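PDB 6N90: putative mRNA interferase YoeB from Agrobacterium tumefaciens, which probably cleaves mRNA on the ribosome as the toxin of a YoeB-type bacterial toxin-antitoxin system. Local coordinates for residues A[11-16]-A[26-31]; A[56-59]-A[65-68]. All coordinates share one frame; numbering follows the deposited sequence.

Interaction 1. Residues A[11-16]-A[26-31]; sequences DDYEFW and KINDLI
Tyr13 and Asn28 make the one hydrogen bond between these two helical segments. The phenol OH of Tyr13 donates to OD1 of Asn28 over 2.6 Å, lying in the carbonyl plane on a lone pair, with a C=O...donor angle of 119°. With CG anti to the backbone N (chi1 -174°), the tyrosine ring reaches across the space between the helices, and a phenol is long enough to bring its hydroxyl to the short amide. The two side chains cross at about a right angle, ring and amide planes 40° apart.

Apolar contact centres on Ile27, whose two branches serve different rings. CG2 lies 3.8 Å from CE1 of Tyr13, the two side chains running past one another head to tail. The other branch carries CD1 to 3.4 Å from CD1 of Trp16, again crossing at about a right angle. A beta-branched residue suits this place because it can touch both aromatics at once. The indole NE1 of Trp16 is occupied elsewhere, bonding to the carbonyl O of Cys84.

The segments belong to helices 7-19 and 21-36, a helical hairpin. They run roughly antiparallel but well splayed, and the axes of the two segments are 12.1 Å apart at closest approach, so the large side chains must bridge the distance. In the dimer, Gln17 of the second subunit binds both Tyr13 OH and Asn28 ND2. Tyr13 OH therefore has a donor and an acceptor around it, and the buried amide of Asn28 is held at both ends: the polar part of this contact ties the interhelical packing to the dimer interface.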
loop_
_atom_site.group_PDB
_atom_site.type_symbol
_atom_site.label_atom_id
_atom_site.label_comp_id
_atom_site.label_asym_id
_atom_site.label_seq_id
_atom_site.Cartn_x
_atom_site.Cartn_y
_atom_site.Cartn_z
ATOM N N ASP A 11 6.817 -2.046 -6.349
ATOM C CA ASP A 11 8.087 -1.642 -6.955
ATOM C C ASP A 11 7.886 -0.495 -7.940
ATOM O O ASP A 11 8.638 0.482 -7.933
ATOM C CB ASP A 11 8.761 -2.834 -7.645
ATOM C CG ASP A 11 9.562 -3.681 -6.676
ATOM O OD1 ASP A 11 9.975 -3.142 -5.618
ATOM O OD2 ASP A 11 9.780 -4.875 -6.976
ATOM N N ASP A 12 6.860 -0.596 -8.779
ATOM C CA ASP A 12 6.615 0.496 -9.699
ATOM C C ASP A 12 6.108 1.759 -9.038
ATOM O O ASP A 12 6.402 2.864 -9.514
ATOM C CB ASP A 12 5.659 0.051 -10.777
ATOM C CG ASP A 12 6.346 -0.809 -11.819
ATOM O OD1 ASP A 12 7.597 -0.711 -11.970
ATOM O OD2 ASP A 12 5.633 -1.587 -12.474
ATOM N N TYR A 13 5.357 1.613 -7.943
ATOM C CA TYR A 13 4.945 2.796 -7.172
ATOM C C TYR A 13 6.169 3.476 -6.577
ATOM O O TYR A 13 6.266 4.694 -6.608
ATOM C CB TYR A 13 3.979 2.398 -6.068
ATOM C CG TYR A 13 3.337 3.518 -5.259
ATOM C CD1 TYR A 13 2.355 4.344 -5.810
ATOM C CD2 TYR A 13 3.638 3.657 -3.910
ATOM C CE1 TYR A 13 1.727 5.331 -5.029
ATOM C CE2 TYR A 13 3.035 4.634 -3.129
ATOM C CZ TYR A 13 2.094 5.474 -3.689
ATOM O OH TYR A 13 1.494 6.430 -2.889
ATOM N N GLU A 14 7.128 2.674 -6.127
ATOM C CA GLU A 14 8.371 3.204 -5.589
ATOM C C GLU A 14 9.105 3.930 -6.716
ATOM O O GLU A 14 9.637 5.022 -6.518
ATOM C CB GLU A 14 9.239 2.079 -5.027
ATOM C CG GLU A 14 8.911 1.699 -3.592
ATOM C CD GLU A 14 10.121 1.765 -2.681
ATOM O OE1 GLU A 14 11.051 2.543 -2.981
ATOM O OE2 GLU A 14 10.141 1.040 -1.664
ATOM N N PHE A 15 9.129 3.317 -7.899
ATOM C CA PHE A 15 9.777 3.922 -9.059
ATOM C C PHE A 15 9.227 5.321 -9.300
ATOM O O PHE A 15 9.988 6.271 -9.544
ATOM C CB PHE A 15 9.576 3.051 -10.302
ATOM C CG PHE A 15 10.015 3.714 -11.574
ATOM C CD1 PHE A 15 11.334 3.640 -11.976
ATOM C CD2 PHE A 15 9.108 4.409 -12.369
ATOM C CE1 PHE A 15 11.757 4.256 -13.179
ATOM C CE2 PHE A 15 9.525 5.023 -13.566
ATOM C CZ PHE A 15 10.855 4.938 -13.964
ATOM N N TRP A 16 7.903 5.471 -9.176
ATOM C CA TRP A 16 7.325 6.780 -9.395
ATOM C C TRP A 16 7.780 7.754 -8.297
ATOM O O TRP A 16 8.061 8.931 -8.577
ATOM C CB TRP A 16 5.801 6.706 -9.466
ATOM C CG TRP A 16 5.285 6.040 -10.750
ATOM C CD1 TRP A 16 4.423 4.993 -10.833
ATOM C CD2 TRP A 16 5.596 6.415 -12.099
ATOM N NE1 TRP A 16 4.181 4.679 -12.153
ATOM C CE2 TRP A 16 4.890 5.536 -12.950
ATOM C CE3 TRP A 16 6.405 7.399 -12.671
ATOM C CZ2 TRP A 16 4.971 5.616 -14.345
ATOM C CZ3 TRP A 16 6.489 7.474 -14.052
ATOM C CH2 TRP A 16 5.764 6.589 -14.875
ATOM N N LYS A 26 -1.243 11.186 -8.847
ATOM C CA LYS A 26 -2.326 10.682 -9.694
ATOM C C LYS A 26 -2.777 9.301 -9.243
ATOM O O LYS A 26 -3.973 9.004 -9.188
ATOM C CB LYS A 26 -1.880 10.632 -11.146
ATOM C CG LYS A 26 -2.954 10.166 -12.109
ATOM C CD LYS A 26 -4.167 11.090 -12.093
ATOM C CE LYS A 26 -4.968 10.979 -13.391
ATOM N NZ LYS A 26 -5.541 9.631 -13.626
ATOM N N ILE A 27 -1.817 8.446 -8.925
ATOM C CA ILE A 27 -2.145 7.103 -8.461
ATOM C C ILE A 27 -2.887 7.165 -7.099
ATOM O O ILE A 27 -3.869 6.484 -6.875
ATOM C CB ILE A 27 -0.861 6.246 -8.369
ATOM C CG1 ILE A 27 -0.306 5.920 -9.764
ATOM C CG2 ILE A 27 -1.077 4.976 -7.564
ATOM C CD1 ILE A 27 1.224 5.435 -9.734
ATOM N N ASN A 28 -2.432 8.013 -6.182
ATOM C CA ASN A 28 -3.147 8.152 -4.922
ATOM C C ASN A 28 -4.584 8.612 -5.114
ATOM O O ASN A 28 -5.465 8.196 -4.361
ATOM C CB ASN A 28 -2.392 9.127 -4.003
ATOM C CG ASN A 28 -1.109 8.524 -3.468
ATOM O OD1 ASN A 28 -0.778 7.383 -3.772
ATOM N ND2 ASN A 28 -0.354 9.304 -2.700
ATOM N N ASP A 29 -4.818 9.467 -6.112
ATOM C CA ASP A 29 -6.164 9.965 -6.433
ATOM C C ASP A 29 -7.003 8.824 -7.009
ATOM O O ASP A 29 -8.189 8.690 -6.723
ATOM C CB ASP A 29 -6.070 11.149 -7.426
ATOM C CG ASP A 29 -7.149 12.220 -7.199
ATOM O OD1 ASP A 29 -7.993 12.051 -6.294
ATOM O OD2 ASP A 29 -7.179 13.228 -7.945
ATOM N N LEU A 30 -6.375 7.989 -7.828
ATOM C CA LEU A 30 -7.091 6.875 -8.424
ATOM C C LEU A 30 -7.493 5.891 -7.322
ATOM O O LEU A 30 -8.608 5.359 -7.302
ATOM C CB LEU A 30 -6.209 6.211 -9.497
ATOM C CG LEU A 30 -6.036 7.000 -10.807
ATOM C CD1 LEU A 30 -5.015 6.335 -11.738
ATOM C CD2 LEU A 30 -7.354 7.208 -11.529
ATOM N N ILE A 31 -6.574 5.665 -6.385
ATOM C CA ILE A 31 -6.845 4.792 -5.239
ATOM C C ILE A 31 -8.031 5.308 -4.403
ATOM O O ILE A 31 -9.020 4.562 -4.151
ATOM C CB ILE A 31 -5.584 4.652 -4.353
ATOM C CG1 ILE A 31 -4.506 3.865 -5.095
ATOM C CG2 ILE A 31 -5.910 3.986 -2.988
ATOM C CD1 ILE A 31 -3.194 3.770 -4.389
#

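Interaction 2. Residues A[56-59]-A[65-68]; sequences WSRR and RFVY
Segments 56-59 and 65-68 run antiparallel, the axes of these short segments 4.6 Å apart at closest approach and 157° between directions. Trp56 pairs with Tyr68 and Arg58 with Phe66 as hydrogen-bonded pairs, each closed by two backbone bonds; that from Trp56 N to Tyr68 O is 2.8 Å long and nearly straight. Ser57 with Val67 and Arg59 with Arg65 are the non-hydrogen-bonded pairs between and beyond them.

On the face carrying Trp56, Arg58, Phe66 and Tyr68, the tyrosine ring leans across the neighbouring strand. Its chi1 of 64° wedges CG in over the backbone, flanked by N and C, and CB of Trp56 sits over the ring face in a CH-pi contact, 3.9 Å from the centroid. Arg58, extended from CG to NE, passes Tyr68 diagonally and gives NE-H to its OH over 2.9 Å, near the guanidinium plane. Tyr68 OH also bonds Pro38 O, while Arg58 NH1 reaches Leu42 O and NH2 reaches Thr37 O and Ala40 O. A long, many-donor side chain thus suits a buried place lined by loop carbonyls.

The strands form a beta hairpin within the mixed sheet of the YoeB toxin fold, and helix 21-36 packs on this face through Leu30 against Arg58 and Phe66.

On the other face, Arg59 and Arg65 extend together in one direction. CD of Arg59 rests over the centre of the Arg65 guanidinium, 3.4 Å from CZ, and the two guanidinium planes stand 86° apart. These like charges come close, Arg59 NH1 lying 4.0 Å from Arg65 NH2. Arg65 bends at chi2, and its NH2 bonds Ala62 O. A water accepts from Arg65 NH1 at 2.7 Å and bonds Ser57 OG at 2.9 Å, linking diagonal neighbours across the strands.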
loop_
_atom_site.group_PDB
_atom_site.type_symbol
_atom_site.label_atom_id
_atom_site.label_comp_id
_atom_site.label_asym_id
_atom_site.label_seq_id
_atom_site.Cartn_x
_atom_site.Cartn_y
_atom_site.Cartn_z
ATOM N N TRP A 56 -10.153 -4.288 -13.344
ATOM C CA TRP A 56 -10.529 -3.025 -13.946
ATOM C C TRP A 56 -9.287 -2.188 -14.182
ATOM O O TRP A 56 -8.257 -2.405 -13.539
ATOM C CB TRP A 56 -11.506 -2.272 -13.053
ATOM C CG TRP A 56 -12.874 -2.797 -13.164
ATOM C CD1 TRP A 56 -13.337 -3.994 -12.708
ATOM C CD2 TRP A 56 -13.978 -2.139 -13.780
ATOM N NE1 TRP A 56 -14.674 -4.124 -13.015
ATOM C CE2 TRP A 56 -15.088 -2.993 -13.673
ATOM C CE3 TRP A 56 -14.132 -0.911 -14.426
ATOM C CZ2 TRP A 56 -16.347 -2.651 -14.183
ATOM C CZ3 TRP A 56 -15.381 -0.570 -14.933
ATOM C CH2 TRP A 56 -16.469 -1.436 -14.804
ATOM N N SER A 57 -9.395 -1.232 -15.077
ATOM C CA SER A 57 -8.291 -0.363 -15.398
ATOM C C SER A 57 -8.661 1.111 -15.495
ATOM O O SER A 57 -9.707 1.418 -15.967
ATOM C CB SER A 57 -7.682 -0.818 -16.711
ATOM O OG SER A 57 -6.652 0.004 -17.126
ATOM N N ARG A 58 -7.829 1.993 -14.976
ATOM C CA ARG A 58 -8.007 3.424 -15.152
ATOM C C ARG A 58 -6.718 4.048 -15.697
ATOM O O ARG A 58 -5.616 3.525 -15.492
ATOM C CB ARG A 58 -8.386 4.096 -13.831
ATOM C CG ARG A 58 -9.703 3.652 -13.254
ATOM C CD ARG A 58 -9.830 4.129 -11.790
ATOM N NE ARG A 58 -11.014 3.584 -11.143
ATOM C CZ ARG A 58 -12.005 4.327 -10.662
ATOM N NH1 ARG A 58 -11.940 5.666 -10.738
ATOM N NH2 ARG A 58 -13.037 3.732 -10.072
ATOM N N ARG A 59 -6.873 5.167 -16.390
ATOM C CA ARG A 59 -5.739 5.908 -16.920
ATOM C C ARG A 59 -5.010 6.717 -15.856
ATOM O O ARG A 59 -5.604 7.532 -15.163
ATOM C CB ARG A 59 -6.205 6.858 -18.026
ATOM C CG ARG A 59 -6.572 6.173 -19.318
ATOM C CD ARG A 59 -5.784 6.754 -20.476
ATOM N NE ARG A 59 -6.067 8.169 -20.697
ATOM C CZ ARG A 59 -5.828 8.793 -21.844
ATOM N NH1 ARG A 59 -5.311 8.117 -22.865
ATOM N NH2 ARG A 59 -6.109 10.086 -21.975
ATOM N N ARG A 65 -1.166 2.722 -17.019
ATOM C CA ARG A 65 -2.480 2.335 -16.524
ATOM C C ARG A 65 -2.429 1.780 -15.103
ATOM O O ARG A 65 -1.420 1.198 -14.654
ATOM C CB ARG A 65 -3.123 1.304 -17.465
ATOM C CG ARG A 65 -3.211 1.764 -18.921
ATOM C CD ARG A 65 -3.806 3.171 -19.052
ATOM N NE ARG A 65 -3.701 3.688 -20.419
ATOM C CZ ARG A 65 -4.707 3.681 -21.286
ATOM N NH1 ARG A 65 -5.891 3.214 -20.913
ATOM N NH2 ARG A 65 -4.541 4.165 -22.512
ATOM N N PHE A 66 -3.530 2.009 -14.397
ATOM C CA PHE A 66 -3.722 1.579 -13.017
ATOM C C PHE A 66 -4.707 0.429 -13.098
ATOM O O PHE A 66 -5.875 0.644 -13.415
ATOM C CB PHE A 66 -4.241 2.772 -12.165
ATOM C CG PHE A 66 -4.644 2.428 -10.736
ATOM C CD1 PHE A 66 -3.703 2.353 -9.730
ATOM C CD2 PHE A 66 -5.986 2.249 -10.405
ATOM C CE1 PHE A 66 -4.071 2.076 -8.422
ATOM C CE2 PHE A 66 -6.366 1.943 -9.093
ATOM C CZ PHE A 66 -5.400 1.861 -8.103
ATOM N N VAL A 67 -4.219 -0.785 -12.853
ATOM C CA VAL A 67 -5.063 -1.973 -12.917
ATOM C C VAL A 67 -5.307 -2.488 -11.494
ATOM O O VAL A 67 -4.385 -2.597 -10.678
ATOM C CB VAL A 67 -4.428 -3.064 -13.810
ATOM C CG1 VAL A 67 -5.366 -4.298 -13.915
ATOM C CG2 VAL A 67 -4.131 -2.502 -15.200
ATOM N N TYR A 68 -6.565 -2.803 -11.202
ATOM C CA TYR A 68 -6.958 -3.123 -9.837
ATOM C C TYR A 68 -8.168 -4.029 -9.818
ATOM O O TYR A 68 -8.816 -4.255 -10.846
ATOM C CB TYR A 68 -7.285 -1.827 -9.065
ATOM C CG TYR A 68 -8.480 -1.115 -9.672
ATOM C CD1 TYR A 68 -8.343 -0.322 -10.813
ATOM C CD2 TYR A 68 -9.745 -1.242 -9.105
ATOM C CE1 TYR A 68 -9.438 0.317 -11.379
ATOM C CE2 TYR A 68 -10.834 -0.598 -9.649
ATOM C CZ TYR A 68 -10.679 0.168 -10.792
ATOM O OH TYR A 68 -11.784 0.792 -11.337
HETATM O O HOH W 1 -7.367 2.188 -18.853
#

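Overall arrangement
Both contacts are largely buried, with centres about 11 Å apart, and helix 21-36 joins them: Leu30 and Ile31 of segment 26-31 pack on Phe66, while Lys26 NZ lies 2.6 Å from Arg59 O, to which it hydrogen-bonds. Interaction 1 joins two helices by side chains alone, with one hydrogen bond and apolar contacts, and borders the second subunit. Interaction 2 joins neighbouring strands chiefly through backbone bonds, and the other chain of the assembly does not touch it. Its helix-side face is mostly buried, Trp56 excepted, with arginine and tyrosine groups satisfied by loop carbonyls; its opposite face becomes more exposed toward the arginine pair and includes a bridging water.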